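Local coordinates for protein TRAP-T family transporter, DctP (Periplasmic binding) subunit (PDB 4PF8) that serves as the periplasmic solute-binding subunit of a TRAP transporter and binds beta-D-galacturonate, which it presumably delivers to the membrane permease, at residues Ala145-Asn150 with Leu226-Ile231; Val101-Phe106 with Leu230-Cys235. All coordinates share one frame; numbering follows the deposited sequence. Where two conformers were deposited one is given.

Overall arrangement
Both contacts are largely buried and share L230 and I231, the residues on which strand 223-230 gives way to the link leading into strand 234-239; their centres lie about 11 Å apart. Contact 1 pairs two strands of the four-stranded sheet and is polar at its heart, with backbone, hydroxyl and imidazole groups bonded to one another. Contact 2, nearer the centre of the molecule, sets loop 101-106 against that link through apolar side chains and one bridging water, without a direct hydrogen bond. F106 N probably bonds to H229 O, joining the two. Each contact also sends one residue to the sugar acid, R146 to its carboxylate and E234 to a hydroxyl.

Contact 1: residues Ala145-Asn150 with Leu226-Ile231; sequences ARSFYN and LTQHLI. With GTR (beta-D-galactopyranuronic acid), chain D.
The imidazole of H229 lies between the backbone carbonyl of R146 and the ring of F148. R146 O sits 3.3 Å above the centre of one imidazole face, while F148 covers the opposite face, its CE2 atom 3.6 Å from H229 ND1. The two rings are neither stacked nor edge-to-face, their planes meeting at 32°. H229 reaches this place because CG stands between its own backbone N and carbonyl carbon (chi1 50°), which turns the ring back toward strand 146-150. There ND1 shares a 2.7 Å hydrogen bond with T227 OG1, and NE2 is bonded to E206, so both nitrogens are held and the ring's rotation is fixed. T227 OG1 also takes a weak bond from F148 N.

Around this group the backbones pair in antiparallel sense but splay, their directions 129° apart. R146 N donates to L230 O at 2.8 Å, and H229 N to R146 O, the latter bond markedly bent at the hydrogen. Where Q228 adopts a left-handed backbone conformation, the hydroxyl of S147 takes over from the main chain: Q228 N donates to S147 OG at 2.9 Å. On the flank, A145 CB rests on I231 CG1.

These are the two inner strands of the four-stranded sheet in one lobe of the family 7 solute-binding fold, and R146 leaves it toward the ligand. Bent at its third torsion, the side chain passes L230 CB and presents the guanidinium edge to the galacturonate. NH2 donates almost straight to carboxylate O6A at 2.9 Å, and NH1 to the ring oxygen O5 at 3.0 Å. Behind it, NE forms a salt bridge with E206, the same carboxylate that receives H229 NE2. E206 so positions the arginine from the second shell, and its carboxylate would be expected to stabilise the guanidinium charge.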
loop_
_atom_site.group_PDB
_atom_site.type_symbol
_atom_site.label_atom_id
_atom_site.label_comp_id
_atom_site.label_asym_id
_atom_site.label_seq_id
_atom_site.Cartn_x
_atom_site.Cartn_y
_atom_site.Cartn_z
ATOM N N ALA A 145 -0.504 -7.896 4.397
ATOM C CA ALA A 145 0.459 -8.498 3.466
ATOM C C ALA A 145 -0.253 -8.835 2.171
ATOM O O ALA A 145 -1.427 -9.161 2.175
ATOM C CB ALA A 145 1.055 -9.772 4.060
ATOM N N ARG A 146 0.458 -8.739 1.055
ATOM C CA ARG A 146 -0.099 -9.002 -0.260
ATOM C C ARG A 146 0.179 -10.430 -0.691
ATOM O O ARG A 146 1.284 -10.918 -0.494
ATOM C CB ARG A 146 0.485 -8.027 -1.273
ATOM C CG ARG A 146 0.241 -6.573 -0.906
ATOM C CD ARG A 146 1.004 -5.605 -1.819
ATOM N NE ARG A 146 0.520 -5.549 -3.191
ATOM C CZ ARG A 146 -0.382 -4.678 -3.659
ATOM N NH1 ARG A 146 -0.940 -3.787 -2.859
ATOM N NH2 ARG A 146 -0.715 -4.678 -4.933
ATOM N N SER A 147 -0.834 -11.075 -1.273
ATOM C CA SER A 147 -0.735 -12.460 -1.737
ATOM C C SER A 147 -1.340 -12.579 -3.127
ATOM O O SER A 147 -2.198 -11.780 -3.514
ATOM C CB SER A 147 -1.471 -13.403 -0.789
ATOM O OG SER A 147 -0.805 -13.455 0.462
ATOM N N PHE A 148 -0.893 -13.579 -3.883
ATOM C CA PHE A 148 -1.379 -13.761 -5.250
ATOM C C PHE A 148 -2.794 -14.280 -5.327
ATOM O O PHE A 148 -3.171 -15.181 -4.578
ATOM C CB PHE A 148 -0.472 -14.736 -6.017
ATOM C CG PHE A 148 0.862 -14.153 -6.379
ATOM C CD1 PHE A 148 0.966 -13.176 -7.344
ATOM C CD2 PHE A 148 2.017 -14.581 -5.743
ATOM C CE1 PHE A 148 2.195 -12.618 -7.670
ATOM C CE2 PHE A 148 3.238 -14.041 -6.061
ATOM C CZ PHE A 148 3.335 -13.057 -7.026
ATOM N N TYR A 149 -3.559 -13.757 -6.287
ATOM C CA TYR A 149 -4.808 -14.368 -6.681
ATOM C C TYR A 149 -4.861 -14.471 -8.183
ATOM O O TYR A 149 -4.322 -13.627 -8.890
ATOM C CB TYR A 149 -6.017 -13.605 -6.137
ATOM C CG TYR A 149 -6.012 -12.106 -6.287
ATOM C CD1 TYR A 149 -6.587 -11.494 -7.400
ATOM C CD2 TYR A 149 -5.480 -11.293 -5.295
ATOM C CE1 TYR A 149 -6.644 -10.131 -7.505
ATOM C CE2 TYR A 149 -5.523 -9.938 -5.399
ATOM C CZ TYR A 149 -6.096 -9.352 -6.487
ATOM O OH TYR A 149 -6.173 -7.967 -6.559
ATOM N N ASN A 150 -5.505 -15.520 -8.674
ATOM C CA ASN A 150 -5.628 -15.686 -10.105
ATOM C C ASN A 150 -6.804 -16.566 -10.479
ATOM O O ASN A 150 -7.426 -17.186 -9.624
ATOM C CB ASN A 150 -4.307 -16.185 -10.702
ATOM C CG ASN A 150 -4.078 -17.658 -10.491
ATOM O OD1 ASN A 150 -4.371 -18.470 -11.374
ATOM N ND2 ASN A 150 -3.517 -18.017 -9.345
ATOM N N LEU A 226 -1.591 -17.710 -0.328
ATOM C CA LEU A 226 -1.112 -16.802 0.710
ATOM C C LEU A 226 0.416 -16.723 0.811
ATOM O O LEU A 226 1.024 -17.083 1.834
ATOM C CB LEU A 226 -1.769 -17.133 2.060
ATOM C CG LEU A 226 -3.302 -17.045 2.074
ATOM C CD1 LEU A 226 -3.852 -17.559 3.408
ATOM C CD2 LEU A 226 -3.814 -15.640 1.783
ATOM N N THR A 227 1.018 -16.211 -0.259
ATOM C CA THR A 227 2.447 -15.995 -0.333
ATOM C C THR A 227 2.928 -14.902 0.599
ATOM O O THR A 227 4.056 -14.931 1.052
ATOM C CB THR A 227 2.837 -15.655 -1.761
ATOM O OG1 THR A 227 1.930 -14.664 -2.257
ATOM C CG2 THR A 227 2.736 -16.896 -2.654
ATOM N N GLN A 228 2.076 -13.914 0.862
ATOM C CA GLN A 228 2.414 -12.846 1.790
ATOM C C GLN A 228 3.780 -12.247 1.481
ATOM O O GLN A 228 4.598 -12.016 2.368
ATOM C CB GLN A 228 2.300 -13.358 3.213
ATOM C CG GLN A 228 0.878 -13.842 3.491
ATOM C CD GLN A 228 0.720 -14.582 4.816
ATOM O OE1 GLN A 228 1.571 -15.383 5.206
ATOM N NE2 GLN A 228 -0.386 -14.329 5.494
ATOM N N HIS A 229 4.000 -11.965 0.195
ATOM C CA HIS A 229 5.333 -11.685 -0.316
ATOM C C HIS A 229 5.713 -10.209 -0.184
ATOM O O HIS A 229 6.879 -9.864 -0.351
ATOM C CB HIS A 229 5.403 -12.107 -1.778
ATOM C CG HIS A 229 4.277 -11.569 -2.594
ATOM N ND1 HIS A 229 3.170 -12.315 -2.918
ATOM C CD2 HIS A 229 4.064 -10.336 -3.112
ATOM C CE1 HIS A 229 2.327 -11.575 -3.616
ATOM N NE2 HIS A 229 2.837 -10.358 -3.723
ATOM N N LEU A 230 4.737 -9.351 0.124
ATOM C CA LEU A 230 5.019 -7.928 0.286
ATOM C C LEU A 230 4.191 -7.446 1.471
ATOM O O LEU A 230 3.050 -7.886 1.664
ATOM C CB LEU A 230 4.618 -7.098 -0.938
ATOM C CG LEU A 230 5.526 -7.193 -2.170
ATOM C CD1 LEU A 230 4.749 -6.703 -3.381
ATOM C CD2 LEU A 230 6.766 -6.379 -1.912
ATOM N N ILE A 231 4.784 -6.554 2.246
ATOM C CA ILE A 231 4.089 -5.858 3.330
ATOM C C ILE A 231 4.424 -4.394 3.090
ATOM O O ILE A 231 5.565 -3.968 3.312
ATOM C CB ILE A 231 4.578 -6.294 4.703
ATOM C CG1 ILE A 231 4.159 -7.752 4.984
ATOM C CG2 ILE A 231 4.084 -5.358 5.792
ATOM C CD1 ILE A 231 4.886 -8.383 6.174
HETATM C C1 GTR D . -3.883 -1.736 -1.996
HETATM C C2 GTR D . -3.452 -0.398 -1.495
HETATM C C3 GTR D . -3.867 0.632 -2.530
HETATM C C4 GTR D . -3.218 0.351 -3.879
HETATM C C5 GTR D . -3.634 -1.066 -4.260
HETATM C C6 GTR D . -2.957 -1.489 -5.558
HETATM O O1 GTR D . -3.455 -2.785 -1.073
HETATM O O2 GTR D . -4.153 -0.147 -0.246
HETATM O O3 GTR D . -3.355 1.903 -2.073
HETATM O O4 GTR D . -1.792 0.420 -3.706
HETATM O O5 GTR D . -3.291 -2.013 -3.228
HETATM O O6A GTR D . -2.684 -2.715 -5.652
HETATM O O6B GTR D . -2.846 -0.652 -6.483
#

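Contact 2: residues Val101-Phe106 with Leu230-Cys235; sequences VVSLPF and LIIPEC. With GTR (beta-D-galactopyranuronic acid), chain D.
V102 packs on P233 and L230 CD2 on the backbone at S103 where segments 101-106 and 230-235 run in nearly opposite directions. V102 directs its side chain at the other segment, and its CB meets P233 CD at 3.8 Å; CG2, placed between the backbone N and carbonyl carbon, touches the same ring carbon and reaches toward I232 CG2. The branch CD2 of L230 fits against the backbone bend, 3.2 Å from S103 O and also against P105 CA. S103 O is buried beside that methyl group and has no polar partner in the model. I232 brings the end of its chain to S103, CD1 lying 3.9 Å from OG.

Polar linkage runs through a water. It accepts from I231 N at 3.0 Å and lies 2.9 Å from each of V102 O and L104 O, in position to donate to either, bridging two segments that share no direct hydrogen bond.

The ligand is met further along: O2 of the galacturonate donates to E234 OE2 in a very short bond of 2.5 Å. E234 reaches it with a side chain extended beyond CG, from the start of strand 234-239, and so lies in the binding pocket with R146.

Loop 101-106 lies against the link that carries the chain from strand 223-230 of one sheet to strand 234-239 of the other. F174 of helix 172-179 packs on S103, L230 and I232, helix 111-118 receives I231 and P233 through M114, and helix 315-322 covers V101 and L104.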
loop_
_atom_site.group_PDB
_atom_site.type_symbol
_atom_site.label_atom_id
_atom_site.label_comp_id
_atom_site.label_asym_id
_atom_site.label_seq_id
_atom_site.Cartn_x
_atom_site.Cartn_y
_atom_site.Cartn_z
ATOM N N VAL A 101 12.514 0.884 -0.549
ATOM C CA VAL A 101 12.959 -0.160 0.373
ATOM C C VAL A 101 11.818 -0.981 0.983
ATOM O O VAL A 101 12.005 -2.145 1.300
ATOM C CB VAL A 101 13.843 0.417 1.503
ATOM C CG1 VAL A 101 15.066 1.106 0.917
ATOM C CG2 VAL A 101 13.042 1.372 2.392
ATOM N N VAL A 102 10.642 -0.390 1.168
ATOM C CA VAL A 102 9.516 -1.126 1.756
ATOM C C VAL A 102 8.776 -1.974 0.733
ATOM O O VAL A 102 7.939 -2.801 1.096
ATOM C CB VAL A 102 8.489 -0.210 2.474
ATOM C CG1 VAL A 102 9.187 0.614 3.517
ATOM C CG2 VAL A 102 7.725 0.663 1.458
ATOM N N SER A 103 9.100 -1.793 -0.540
ATOM C CA SER A 103 8.513 -2.590 -1.615
ATOM C C SER A 103 9.363 -3.796 -2.009
ATOM O O SER A 103 9.072 -4.485 -2.985
ATOM C CB SER A 103 8.266 -1.721 -2.836
ATOM O OG SER A 103 7.174 -0.872 -2.588
ATOM N N LEU A 104 10.427 -4.043 -1.253
ATOM C CA LEU A 104 11.239 -5.223 -1.506
ATOM C C LEU A 104 10.524 -6.437 -0.931
ATOM O O LEU A 104 9.985 -6.373 0.150
ATOM C CB LEU A 104 12.616 -5.039 -0.865
ATOM C CG LEU A 104 13.514 -4.035 -1.597
ATOM C CD1 LEU A 104 14.705 -3.679 -0.740
ATOM C CD2 LEU A 104 13.989 -4.597 -2.938
ATOM N N PRO A 105 10.505 -7.550 -1.674
ATOM C CA PRO A 105 9.743 -8.701 -1.203
ATOM C C PRO A 105 10.354 -9.277 0.075
ATOM O O PRO A 105 11.568 -9.390 0.192
ATOM C CB PRO A 105 9.841 -9.716 -2.358
ATOM C CG PRO A 105 10.835 -9.179 -3.311
ATOM C CD PRO A 105 11.040 -7.702 -3.027
ATOM N N PHE A 106 9.484 -9.606 1.018
ATOM C CA PHE A 106 9.864 -10.219 2.285
ATOM C C PHE A 106 10.822 -9.370 3.115
ATOM O O PHE A 106 11.530 -9.896 3.970
ATOM C CB PHE A 106 10.460 -11.618 2.045
ATOM C CG PHE A 106 9.536 -12.561 1.330
ATOM C CD1 PHE A 106 8.436 -13.104 1.967
ATOM C CD2 PHE A 106 9.762 -12.895 0.004
ATOM C CE1 PHE A 106 7.581 -13.998 1.314
ATOM C CE2 PHE A 106 8.914 -13.766 -0.640
ATOM C CZ PHE A 106 7.820 -14.317 0.020
ATOM N N LEU A 230 4.737 -9.351 0.124
ATOM C CA LEU A 230 5.019 -7.928 0.286
ATOM C C LEU A 230 4.191 -7.446 1.471
ATOM O O LEU A 230 3.050 -7.886 1.664
ATOM C CB LEU A 230 4.618 -7.098 -0.938
ATOM C CG LEU A 230 5.526 -7.193 -2.170
ATOM C CD1 LEU A 230 4.749 -6.703 -3.381
ATOM C CD2 LEU A 230 6.766 -6.379 -1.912
ATOM N N ILE A 231 4.784 -6.554 2.246
ATOM C CA ILE A 231 4.089 -5.858 3.330
ATOM C C ILE A 231 4.424 -4.394 3.090
ATOM O O ILE A 231 5.565 -3.968 3.312
ATOM C CB ILE A 231 4.578 -6.294 4.703
ATOM C CG1 ILE A 231 4.159 -7.752 4.984
ATOM C CG2 ILE A 231 4.084 -5.358 5.792
ATOM C CD1 ILE A 231 4.886 -8.383 6.174
ATOM N N ILE A 232 3.440 -3.647 2.611
ATOM C CA ILE A 232 3.683 -2.296 2.125
ATOM C C ILE A 232 2.889 -1.313 2.971
ATOM O O ILE A 232 1.675 -1.285 2.902
ATOM C CB ILE A 232 3.357 -2.143 0.625
ATOM C CG1 ILE A 232 4.186 -3.154 -0.183
ATOM C CG2 ILE A 232 3.669 -0.744 0.150
ATOM C CD1 ILE A 232 4.061 -3.009 -1.614
ATOM N N PRO A 233 3.590 -0.537 3.802
ATOM C CA PRO A 233 2.873 0.441 4.630
ATOM C C PRO A 233 2.232 1.512 3.792
ATOM O O PRO A 233 2.652 1.721 2.656
ATOM C CB PRO A 233 3.978 1.076 5.479
ATOM C CG PRO A 233 5.172 0.187 5.314
ATOM C CD PRO A 233 5.042 -0.447 3.988
ATOM N N GLU A 234 1.222 2.177 4.348
ATOM C CA GLU A 234 0.592 3.300 3.684
ATOM C C GLU A 234 0.785 4.505 4.561
ATOM O O GLU A 234 0.983 4.375 5.774
ATOM C CB GLU A 234 -0.878 3.010 3.436
ATOM C CG GLU A 234 -0.997 1.654 2.802
ATOM C CD GLU A 234 -2.263 1.423 2.051
ATOM O OE1 GLU A 234 -3.313 1.973 2.443
ATOM O OE2 GLU A 234 -2.200 0.662 1.049
ATOM N N CYS A 235 0.765 5.674 3.960
ATOM C CA CYS A 235 1.057 6.878 4.684
ATOM C C CYS A 235 -0.102 7.847 4.569
ATOM O O CYS A 235 -0.504 8.203 3.451
ATOM C CB CYS A 235 2.332 7.471 4.134
ATOM S SG CYS A 235 2.850 8.946 4.963
HETATM C C1 GTR D . -3.883 -1.736 -1.996
HETATM C C2 GTR D . -3.452 -0.398 -1.495
HETATM C C3 GTR D . -3.867 0.632 -2.530
HETATM C C4 GTR D . -3.218 0.351 -3.879
HETATM C C5 GTR D . -3.634 -1.066 -4.260
HETATM C C6 GTR D . -2.957 -1.489 -5.558
HETATM O O1 GTR D . -3.455 -2.785 -1.073
HETATM O O2 GTR D . -4.153 -0.147 -0.246
HETATM O O3 GTR D . -3.355 1.903 -2.073
HETATM O O4 GTR D . -1.792 0.420 -3.706
HETATM O O5 GTR D . -3.291 -2.013 -3.228
HETATM O O6A GTR D . -2.684 -2.715 -5.652
HETATM O O6B GTR D . -2.846 -0.652 -6.483
HETATM O O HOH W 1 7.542 -5.609 1.439
#